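Local coordinates for ABC transporter substrate-binding protein (PDB 6TFX) that captures the opine mannopinic acid as the periplasmic solute-binding component of an ABC import system for mannityl-opines in Agrobacterium, at residues 29-34 against 481-486; 42-47 against 474-480; 179-185 against 197-203. All coordinates share one frame; numbering follows the deposited sequence. Where two conformers were deposited one is given.

Overall arrangement
Contact 1 is the middle of the three, its centre about 10 Å from that of contact 2 and about 13 Å from that of contact 3; it touches both. Contacts 2 and 3 stay apart, with nearest atoms about 11 Å from each other. The late loop 474-486 runs through contacts 2 and 1 in turn, first along residues 42-47, then along helix 26-35. Contact 3, a strand pair in the mixed sheet with strands 5-10 and 170-176, meets that helix through Leu31 and contact 1's loop through Ile486 on Ile199. Along the sequence the contacts nest, 1 outermost and 3 innermost, so residues near both chain ends come together here, with Arg29 of contact 1 reaching the bound opine.

Contact 1: residues 29-34 against 481-486; sequences RTLVSY and PSAPLI. With N72 ((2~{R})-2-[[(3~{R},4~{R},5~{S})-3,4,5,6-tetrakis(oxidanyl)-2-oxidanylidene-hexyl]amino]pentanedioic acid), chain C.
Tyr34 and Ile486 make the tight end of this contact. CB of Ile486 stands over the middle of one ring face, 4.1 Å from the centroid of the Tyr34 ring, while Thr30 O of the same helix lies over the rim of the opposite face. At the ring edge, Tyr34 OH donates to Pro484 O at 2.8 Å, coming in 46° above the carbonyl plane. One turn back, Thr30 OG1 presses on Ala483 CB at 3.2 Å and is itself hydrogen-bonded to Thr26 O.

The side toward Leu485 is looser and wetter. Leu485 is partly exposed, and its CD1 touches Ser33 O at 3.7 Å. One water bridges Ser33 O to Ile486 O; a second joins Ser33 OG to Pro484 O, which thus accepts from both water and tyrosine.

At the ligand end, CB of Arg29 rests against Pro481 CB at 4.1 Å. An extended chain carries its guanidinium to OE1 of the opine, where NH2 makes a weak bond of 3.0 Å and NE, whose main partner is Thr24 O, adds a second weak one. Since Ser143 OG also holds this guanidinium, the protein probably sets its position in the pocket, ready for the ligand carboxylate.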
loop_
_atom_site.group_PDB
_atom_site.type_symbol
_atom_site.label_atom_id
_atom_site.label_comp_id
_atom_site.label_asym_id
_atom_site.label_seq_id
_atom_site.Cartn_x
_atom_site.Cartn_y
_atom_site.Cartn_z
ATOM N N ARG A 29 2.904 5.085 5.499
ATOM C CA ARG A 29 2.371 3.833 6.059
ATOM C C ARG A 29 3.416 3.149 6.969
ATOM O O ARG A 29 3.047 2.478 7.947
ATOM C CB ARG A 29 1.976 2.851 4.950
ATOM C CG ARG A 29 0.781 3.310 4.133
ATOM C CD ARG A 29 0.494 2.233 3.117
ATOM N NE ARG A 29 -0.573 2.550 2.164
ATOM C CZ ARG A 29 -1.859 2.249 2.322
ATOM N NH1 ARG A 29 -2.295 1.719 3.465
ATOM N NH2 ARG A 29 -2.725 2.496 1.355
ATOM N N THR A 30 4.713 3.266 6.603
ATOM C CA THR A 30 5.790 2.644 7.394
ATOM C C THR A 30 5.848 3.313 8.780
ATOM O O THR A 30 5.828 2.630 9.795
ATOM C CB THR A 30 7.136 2.759 6.685
ATOM O OG1 THR A 30 7.053 2.110 5.415
ATOM C CG2 THR A 30 8.278 2.113 7.502
ATOM N N LEU A 31 5.878 4.654 8.815
ATOM C CA LEU A 31 5.904 5.378 10.083
ATOM C C LEU A 31 4.678 5.025 10.921
ATOM O O LEU A 31 4.817 4.725 12.101
ATOM C CB LEU A 31 5.960 6.884 9.802
ATOM C CG LEU A 31 7.330 7.350 9.299
ATOM C CD1 LEU A 31 7.258 8.796 8.741
ATOM C CD2 LEU A 31 8.371 7.309 10.414
ATOM N N VAL A 32 3.475 5.006 10.302
ATOM C CA VAL A 32 2.240 4.645 11.003
ATOM C C VAL A 32 2.358 3.253 11.657
ATOM O O VAL A 32 1.909 3.067 12.792
ATOM C CB VAL A 32 1.070 4.768 9.994
ATOM C CG1 VAL A 32 -0.137 3.933 10.379
ATOM C CG2 VAL A 32 0.697 6.242 9.826
ATOM N N SER A 33 3.000 2.290 10.950
ATOM C CA SER A 33 3.153 0.933 11.487
ATOM C C SER A 33 4.065 0.867 12.716
ATOM O O SER A 33 4.078 -0.155 13.413
ATOM C CB SER A 33 3.654 -0.033 10.417
ATOM O OG SER A 33 5.051 0.108 10.208
ATOM N N TYR A 34 4.848 1.931 12.966
ATOM C CA TYR A 34 5.739 1.939 14.152
ATOM C C TYR A 34 5.058 2.651 15.335
ATOM O O TYR A 34 5.422 2.416 16.487
ATOM C CB TYR A 34 7.032 2.709 13.842
ATOM C CG TYR A 34 7.902 2.132 12.729
ATOM C CD1 TYR A 34 7.583 0.923 12.116
ATOM C CD2 TYR A 34 8.965 2.860 12.206
ATOM C CE1 TYR A 34 8.341 0.419 11.058
ATOM C CE2 TYR A 34 9.743 2.360 11.164
ATOM C CZ TYR A 34 9.437 1.135 10.597
ATOM O OH TYR A 34 10.203 0.692 9.533
ATOM N N PRO A 481 2.855 -2.846 4.404
ATOM C CA PRO A 481 3.374 -1.741 3.576
ATOM C C PRO A 481 4.566 -2.132 2.660
ATOM O O PRO A 481 5.061 -1.267 1.937
ATOM C CB PRO A 481 3.872 -0.731 4.620
ATOM C CG PRO A 481 3.314 -1.167 5.922
ATOM C CD PRO A 481 3.242 -2.650 5.813
ATOM N N SER A 482 5.055 -3.401 2.712
ATOM C CA SER A 482 6.222 -3.907 1.955
ATOM C C SER A 482 7.528 -3.248 2.439
ATOM O O SER A 482 8.497 -3.093 1.668
ATOM C CB SER A 482 6.045 -3.737 0.442
ATOM O OG SER A 482 4.841 -4.343 -0.006
ATOM N N ALA A 483 7.557 -2.883 3.741
ATOM C CA ALA A 483 8.690 -2.212 4.368
ATOM C C ALA A 483 8.993 -2.880 5.702
ATOM O O ALA A 483 8.105 -3.501 6.294
ATOM C CB ALA A 483 8.363 -0.747 4.595
ATOM N N PRO A 484 10.219 -2.738 6.219
ATOM C CA PRO A 484 10.529 -3.349 7.525
ATOM C C PRO A 484 9.594 -2.888 8.640
ATOM O O PRO A 484 9.144 -1.742 8.669
ATOM C CB PRO A 484 11.949 -2.856 7.816
ATOM C CG PRO A 484 12.542 -2.556 6.470
ATOM C CD PRO A 484 11.383 -2.018 5.669
ATOM N N LEU A 485 9.339 -3.801 9.577
ATOM C CA LEU A 485 8.540 -3.513 10.753
ATOM C C LEU A 485 9.517 -3.479 11.925
ATOM O O LEU A 485 10.155 -4.495 12.245
ATOM C CB LEU A 485 7.457 -4.590 10.992
ATOM C CG LEU A 485 6.560 -4.361 12.209
ATOM C CD1 LEU A 485 5.595 -3.188 11.981
ATOM C CD2 LEU A 485 5.795 -5.621 12.561
ATOM N N ILE A 486 9.635 -2.304 12.549
ATOM C CA ILE A 486 10.477 -2.125 13.732
ATOM C C ILE A 486 9.525 -2.211 14.927
ATOM O O ILE A 486 8.480 -1.555 14.954
ATOM C CB ILE A 486 11.288 -0.805 13.687
ATOM C CG1 ILE A 486 12.183 -0.802 12.417
ATOM C CG2 ILE A 486 12.129 -0.651 14.959
ATOM C CD1 ILE A 486 12.725 0.512 12.091
HETATM O OAB N72 C . 9.304 0.315 -9.425
HETATM C CAF N72 C . 7.943 0.398 -8.959
HETATM C CAG N72 C . 7.671 1.316 -7.720
HETATM O OAC N72 C . 8.825 1.660 -7.024
HETATM C CAH N72 C . 6.438 0.847 -6.945
HETATM O OAM N72 C . 5.886 -0.400 -7.138
HETATM C CAI N72 C . 6.096 0.796 -5.469
HETATM O OAD N72 C . 7.257 0.587 -4.695
HETATM C CAJ N72 C . 5.158 1.906 -5.061
HETATM O OAE N72 C . 4.418 2.411 -5.944
HETATM C CAK N72 C . 5.165 2.440 -3.600
HETATM N N N72 C . 3.946 2.087 -2.912
HETATM C CA N72 C . 3.021 3.062 -2.473
HETATM C C N72 C . 3.159 4.468 -2.987
HETATM O O N72 C . 2.648 5.091 -4.001
HETATM C CB N72 C . 1.606 2.477 -2.493
HETATM C CG N72 C . 0.403 3.417 -2.589
HETATM C CD N72 C . -0.861 2.851 -1.938
HETATM O OE1 N72 C . -0.806 2.053 -0.947
HETATM O OE2 N72 C . -1.972 3.204 -2.392
HETATM O OXT N72 C . 3.889 4.993 -2.126
HETATM O O HOH W 1 5.728 -1.482 15.206
HETATM O O HOH W 2 6.020 -1.846 8.327
#

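Contact 2: residues 42-47 against 474-480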
loop_
_atom_site.group_PDB
_atom_site.type_symbol
_atom_site.label_atom_id
_atom_site.label_comp_id
_atom_site.label_asym_id
_atom_site.label_seq_id
_atom_site.Cartn_x
_atom_site.Cartn_y
_atom_site.Cartn_z
ATOM N N PHE A 42 -1.339 -8.335 12.261
ATOM C CA PHE A 42 -0.620 -9.364 11.524
ATOM C C PHE A 42 0.552 -9.771 12.453
ATOM O O PHE A 42 1.071 -8.939 13.208
ATOM C CB PHE A 42 0.006 -8.735 10.277
ATOM C CG PHE A 42 -1.023 -8.558 9.194
ATOM C CD1 PHE A 42 -1.847 -7.434 9.173
ATOM C CD2 PHE A 42 -1.120 -9.470 8.160
ATOM C CE1 PHE A 42 -2.821 -7.283 8.172
ATOM C CE2 PHE A 42 -2.083 -9.313 7.152
ATOM C CZ PHE A 42 -2.943 -8.239 7.185
ATOM N N ALA A 43 0.989 -11.036 12.394
ATOM C CA ALA A 43 2.155 -11.412 13.183
ATOM C C ALA A 43 3.334 -10.604 12.656
ATOM O O ALA A 43 3.487 -10.477 11.430
ATOM C CB ALA A 43 2.456 -12.894 12.982
ATOM N N PRO A 44 4.197 -10.084 13.545
ATOM C CA PRO A 44 5.392 -9.366 13.063
ATOM C C PRO A 44 6.173 -10.248 12.077
ATOM O O PRO A 44 6.442 -11.437 12.352
ATOM C CB PRO A 44 6.184 -9.106 14.343
ATOM C CG PRO A 44 5.101 -9.010 15.420
ATOM C CD PRO A 44 4.128 -10.104 15.020
ATOM N N GLY A 45 6.477 -9.670 10.921
ATOM C CA GLY A 45 7.185 -10.375 9.860
ATOM C C GLY A 45 6.305 -11.117 8.873
ATOM O O GLY A 45 6.819 -11.741 7.939
ATOM N N SER A 46 4.975 -11.035 9.036
ATOM C CA SER A 46 4.030 -11.637 8.099
ATOM C C SER A 46 3.100 -10.586 7.488
ATOM O O SER A 46 2.667 -9.651 8.184
ATOM C CB SER A 46 3.173 -12.702 8.772
ATOM O OG SER A 46 2.274 -13.283 7.830
ATOM N N ALA A 47 2.778 -10.764 6.183
ATOM C CA ALA A 47 1.799 -9.924 5.496
ATOM C C ALA A 47 0.577 -10.793 5.203
ATOM O O ALA A 47 -0.284 -10.372 4.435
ATOM C CB ALA A 47 2.365 -9.388 4.183
ATOM N N PHE A 474 12.462 -11.546 14.496
ATOM C CA PHE A 474 11.569 -12.494 13.803
ATOM C C PHE A 474 12.019 -12.536 12.336
ATOM O O PHE A 474 12.820 -11.709 11.906
ATOM C CB PHE A 474 10.103 -12.007 13.868
ATOM C CG PHE A 474 9.915 -10.540 13.561
ATOM C CD1 PHE A 474 9.831 -10.088 12.247
ATOM C CD2 PHE A 474 9.865 -9.600 14.590
ATOM C CE1 PHE A 474 9.699 -8.718 11.964
ATOM C CE2 PHE A 474 9.744 -8.234 14.306
ATOM C CZ PHE A 474 9.657 -7.807 12.996
ATOM N N GLU A 475 11.467 -13.451 11.571
ATOM C CA GLU A 475 11.801 -13.537 10.155
ATOM C C GLU A 475 10.961 -12.486 9.400
ATOM O O GLU A 475 9.725 -12.490 9.480
ATOM C CB GLU A 475 11.488 -14.944 9.649
ATOM C CG GLU A 475 11.668 -15.092 8.153
ATOM C CD GLU A 475 11.058 -16.367 7.606
ATOM O OE1 GLU A 475 10.068 -16.877 8.184
ATOM O OE2 GLU A 475 11.566 -16.845 6.572
ATOM N N LEU A 476 11.633 -11.595 8.678
ATOM C CA LEU A 476 10.906 -10.580 7.926
ATOM C C LEU A 476 10.523 -11.176 6.570
ATOM O O LEU A 476 11.320 -11.119 5.630
ATOM C CB LEU A 476 11.737 -9.289 7.781
ATOM C CG LEU A 476 11.114 -8.133 6.954
ATOM C CD1 LEU A 476 9.666 -7.753 7.436
ATOM C CD2 LEU A 476 12.024 -6.920 6.987
ATOM N N LYS A 477 9.355 -11.828 6.496
ATOM C CA LYS A 477 8.898 -12.384 5.223
ATOM C C LYS A 477 8.068 -11.316 4.504
ATOM O O LYS A 477 8.141 -11.172 3.278
ATOM C CB LYS A 477 8.019 -13.619 5.461
ATOM C CG LYS A 477 7.741 -14.432 4.194
ATOM C CD LYS A 477 6.930 -15.689 4.500
ATOM C CE LYS A 477 6.685 -16.533 3.272
ATOM N NZ LYS A 477 5.416 -16.165 2.586
ATOM N N GLY A 478 7.236 -10.625 5.277
ATOM C CA GLY A 478 6.351 -9.622 4.707
ATOM C C GLY A 478 5.857 -8.637 5.742
ATOM O O GLY A 478 5.940 -8.893 6.948
ATOM N N SER A 479 5.332 -7.509 5.262
ATOM C CA SER A 479 4.740 -6.482 6.107
ATOM C C SER A 479 3.755 -5.851 5.150
ATOM O O SER A 479 4.107 -5.634 3.991
ATOM C CB SER A 479 5.791 -5.448 6.514
ATOM O OG SER A 479 5.333 -4.547 7.507
ATOM N N MET A 480 2.527 -5.568 5.587
ATOM C CA MET A 480 1.548 -5.028 4.645
ATOM C C MET A 480 2.045 -3.779 3.845
ATOM O O MET A 480 1.750 -3.723 2.636
ATOM C CB MET A 480 0.192 -4.804 5.292
ATOM C CG MET A 480 -0.684 -6.061 5.281
ATOM S SD MET A 480 -0.977 -6.903 3.681
ATOM C CE MET A 480 -1.517 -5.490 2.634
HETATM O O HOH W 3 7.426 -13.830 10.954
HETATM O O HOH W 4 5.782 -7.471 9.379
HETATM O O HOH W 5 1.814 -6.953 8.004
#
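Phe42 takes Met480 over one face of its ring just before the chain enters a type II beta turn, Ala43 to Ser46, that docks on loop 474-480. CG of Met480 lies 3.9 Å from the centroid of the Phe42 ring; the sulfur stands farther off and oblique, a Met-aromatic contact. Bends at chi2 (-54°) and chi3 (-51°) fold the methionine back on itself.

Next along the turn, Pro44 places CB over the Phe474 ring, 3.8 Å from its centroid, a CH-pi contact. A water joins Pro44 O to Glu475 O.

Gly45 follows with positive phi, as the third residue of a type II turn commonly has. Having no side chain, it lets Glu475 O come within 3.3 Å of Gly45 CA and leaves room for the Phe474 ring. Its carbonyl is gripped twice: Lys477 N, from the last residue of the inverse gamma turn centred on Leu476, arrives in the carbonyl plane on a lone pair, whereas Gly478 N comes from 56° above that plane.

Ser46 closes the turn through its N-H to Ala43 O and turns its OG to Asn48 N. Its own carbonyl reaches Met480 N through a water. Strand 240-255 backs both segments, Pro247 against Ala47 and Ile245 against Leu476. Last comes Ala47, whose CB packs on Ser479 N at 3.7 Å while its O lies 3.6 Å from Met480 SD.

Contact 3: residues 179-185 against 197-203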
loop_
_atom_site.group_PDB
_atom_site.type_symbol
_atom_site.label_atom_id
_atom_site.label_comp_id
_atom_site.label_asym_id
_atom_site.label_seq_id
_atom_site.Cartn_x
_atom_site.Cartn_y
_atom_site.Cartn_z
ATOM N N GLN A 179 13.889 16.437 6.196
ATOM C CA GLN A 179 15.181 15.865 6.606
ATOM C C GLN A 179 15.007 14.532 7.331
ATOM O O GLN A 179 15.648 13.540 6.957
ATOM C CB GLN A 179 15.974 16.838 7.503
ATOM C CG GLN A 179 16.318 18.163 6.821
ATOM C CD GLN A 179 17.324 18.967 7.611
ATOM O OE1 GLN A 179 18.517 18.648 7.635
ATOM N NE2 GLN A 179 16.882 20.038 8.264
ATOM N N SER A 180 14.168 14.516 8.383
ATOM C CA SER A 180 13.965 13.309 9.182
ATOM C C SER A 180 12.805 13.359 10.152
ATOM O O SER A 180 12.288 14.429 10.462
ATOM C CB SER A 180 15.230 12.987 9.982
ATOM O OG SER A 180 15.562 13.984 10.943
ATOM N N VAL A 181 12.432 12.181 10.663
ATOM C CA VAL A 181 11.495 12.023 11.759
ATOM C C VAL A 181 12.296 11.363 12.870
ATOM O O VAL A 181 12.998 10.373 12.619
ATOM C CB VAL A 181 10.253 11.172 11.410
ATOM C CG1 VAL A 181 9.311 11.079 12.601
ATOM C CG2 VAL A 181 9.531 11.736 10.203
ATOM N N THR A 182 12.196 11.908 14.094
ATOM C CA THR A 182 12.847 11.314 15.243
ATOM C C THR A 182 11.781 10.621 16.030
ATOM O O THR A 182 10.831 11.267 16.509
ATOM C CB THR A 182 13.570 12.367 16.126
ATOM O OG1 THR A 182 14.505 13.077 15.316
ATOM C CG2 THR A 182 14.320 11.718 17.321
ATOM N N LEU A 183 11.909 9.295 16.154
ATOM C CA LEU A 183 10.989 8.517 16.979
ATOM C C LEU A 183 11.726 8.024 18.216
ATOM O O LEU A 183 12.933 7.751 18.158
ATOM C CB LEU A 183 10.408 7.321 16.216
ATOM C CG LEU A 183 9.611 7.661 14.934
ATOM C CD1 LEU A 183 10.511 7.601 13.713
ATOM C CD2 LEU A 183 8.436 6.721 14.775
ATOM N N THR A 184 11.017 7.942 19.349
ATOM C CA THR A 184 11.627 7.439 20.567
ATOM C C THR A 184 10.787 6.273 21.078
ATOM O O THR A 184 9.597 6.183 20.780
ATOM C CB THR A 184 11.766 8.545 21.620
ATOM O OG1 THR A 184 10.472 9.062 21.906
ATOM C CG2 THR A 184 12.688 9.662 21.176
ATOM N N ALA A 185 11.409 5.386 21.856
ATOM C CA ALA A 185 10.703 4.227 22.400
ATOM C C ALA A 185 9.584 4.679 23.315
ATOM O O ALA A 185 9.771 5.603 24.112
ATOM C CB ALA A 185 11.673 3.356 23.178
ATOM N N SER A 197 16.124 2.684 21.715
ATOM C CA SER A 197 15.684 3.893 22.407
ATOM C C SER A 197 15.226 4.949 21.415
ATOM O O SER A 197 14.369 5.768 21.749
ATOM C CB SER A 197 16.828 4.449 23.251
ATOM O OG SER A 197 17.904 4.756 22.384
ATOM N N LYS A 198 15.776 4.920 20.182
ATOM C CA LYS A 198 15.478 5.933 19.175
ATOM C C LYS A 198 15.584 5.400 17.755
ATOM O O LYS A 198 16.386 4.503 17.485
ATOM C CB LYS A 198 16.486 7.104 19.346
ATOM C CG LYS A 198 16.082 8.425 18.684
ATOM C CD LYS A 198 17.104 9.530 18.958
ATOM C CE LYS A 198 17.894 9.846 17.722
ATOM N NZ LYS A 198 18.648 11.123 17.860
ATOM N N ILE A 199 14.774 5.969 16.858
ATOM C CA ILE A 199 14.822 5.719 15.423
ATOM C C ILE A 199 15.004 7.083 14.763
ATOM O O ILE A 199 14.214 7.997 15.020
ATOM C CB ILE A 199 13.572 5.009 14.847
ATOM C CG1 ILE A 199 13.309 3.649 15.549
ATOM C CG2 ILE A 199 13.688 4.830 13.313
ATOM C CD1 ILE A 199 11.885 3.110 15.276
ATOM N N SER A 200 16.041 7.216 13.931
ATOM C CA SER A 200 16.257 8.423 13.127
ATOM C C SER A 200 15.852 7.991 11.715
ATOM O O SER A 200 16.538 7.183 11.080
ATOM C CB SER A 200 17.717 8.875 13.185
ATOM O OG SER A 200 17.893 10.009 12.346
ATOM N N TYR A 201 14.672 8.442 11.278
ATOM C CA TYR A 201 14.056 8.056 10.011
ATOM C C TYR A 201 14.374 9.163 9.025
ATOM O O TYR A 201 13.773 10.237 9.071
ATOM C CB TYR A 201 12.558 7.895 10.256
ATOM C CG TYR A 201 11.768 7.334 9.098
ATOM C CD1 TYR A 201 11.189 8.176 8.155
ATOM C CD2 TYR A 201 11.519 5.968 8.997
ATOM C CE1 TYR A 201 10.394 7.674 7.129
ATOM C CE2 TYR A 201 10.701 5.453 7.986
ATOM C CZ TYR A 201 10.162 6.308 7.039
ATOM O OH TYR A 201 9.363 5.825 6.034
ATOM N N ARG A 202 15.374 8.912 8.181
ATOM C CA ARG A 202 15.932 9.900 7.255
ATOM C C ARG A 202 15.340 9.883 5.856
ATOM O O ARG A 202 15.308 8.828 5.216
ATOM C CB ARG A 202 17.452 9.739 7.170
ATOM C CG ARG A 202 18.175 10.090 8.471
ATOM C CD ARG A 202 19.687 10.092 8.305
ATOM N NE ARG A 202 20.148 11.094 7.340
ATOM C CZ ARG A 202 21.343 11.076 6.751
ATOM N NH1 ARG A 202 22.215 10.114 7.029
ATOM N NH2 ARG A 202 21.672 12.018 5.878
ATOM N N PHE A 203 14.956 11.078 5.361
ATOM C CA PHE A 203 14.412 11.263 4.015
ATOM C C PHE A 203 15.568 11.421 3.041
ATOM O O PHE A 203 16.286 12.430 3.072
ATOM C CB PHE A 203 13.471 12.472 3.978
ATOM C CG PHE A 203 12.266 12.255 4.862
ATOM C CD1 PHE A 203 11.372 11.224 4.601
ATOM C CD2 PHE A 203 12.021 13.084 5.950
ATOM C CE1 PHE A 203 10.264 11.016 5.424
ATOM C CE2 PHE A 203 10.909 12.884 6.764
ATOM C CZ PHE A 203 10.046 11.840 6.506
HETATM O O HOH W 6 17.843 13.279 5.433
HETATM O O HOH W 7 16.363 12.172 13.468
#
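Val181 and Leu183 interlock with Ile199, Tyr201 and Phe203 on the buried face of an antiparallel strand pair, 180-185 against 198-203, that forms a long-looped beta hairpin. Two of the fits are diagonal. CD1 of Leu183 lies beside the stem of Tyr201, 4.0 Å from Tyr201 CB, the two side chains pointing the same way, and Val181 CG2 pushes against the end of the next aromatic, 3.7 Å from Phe203 CZ. Directly across the pair, CB of Leu183 meets Ile199 CB. Phe203, with CG anti to its carbonyl carbon (chi1 -64°), leans back over the start of the other strand, bringing CD2 within 3.5 Å of Ser180 N. Its CE1 also meets the Tyr201 ring edge in plane.

The other face is shallower and more polar. Thr182 CG2 rests across the aliphatic part of Lys198, 3.9 Å from Lys198 CD, and the hollow among Ser180, Thr182 and Ser200 holds a water hydrogen-bonded to all three hydroxyls; Gln176 NE2 also bonds Ser180 OG.

Between the faces, Val181 pairs with Tyr201 and Leu183 with Ile199 through two backbone bonds each. Single bonds close the ladder at its ends, Phe203 N to Gln179 O and Ala185 N to Ser197 O.

Strand 180-185 lies between strands 170-176 and 198-203; on the side of 170-176, Gln179 and Ser180 form a classic beta bulge opposite Gln176. Strand 198-203 pairs in parallel with strand 5-10 on its far side. Helix 26-35 covers the buried face, with Leu31 on Leu183 and Tyr201, and Ser27 OG hydrogen-bonded to Tyr201 OH.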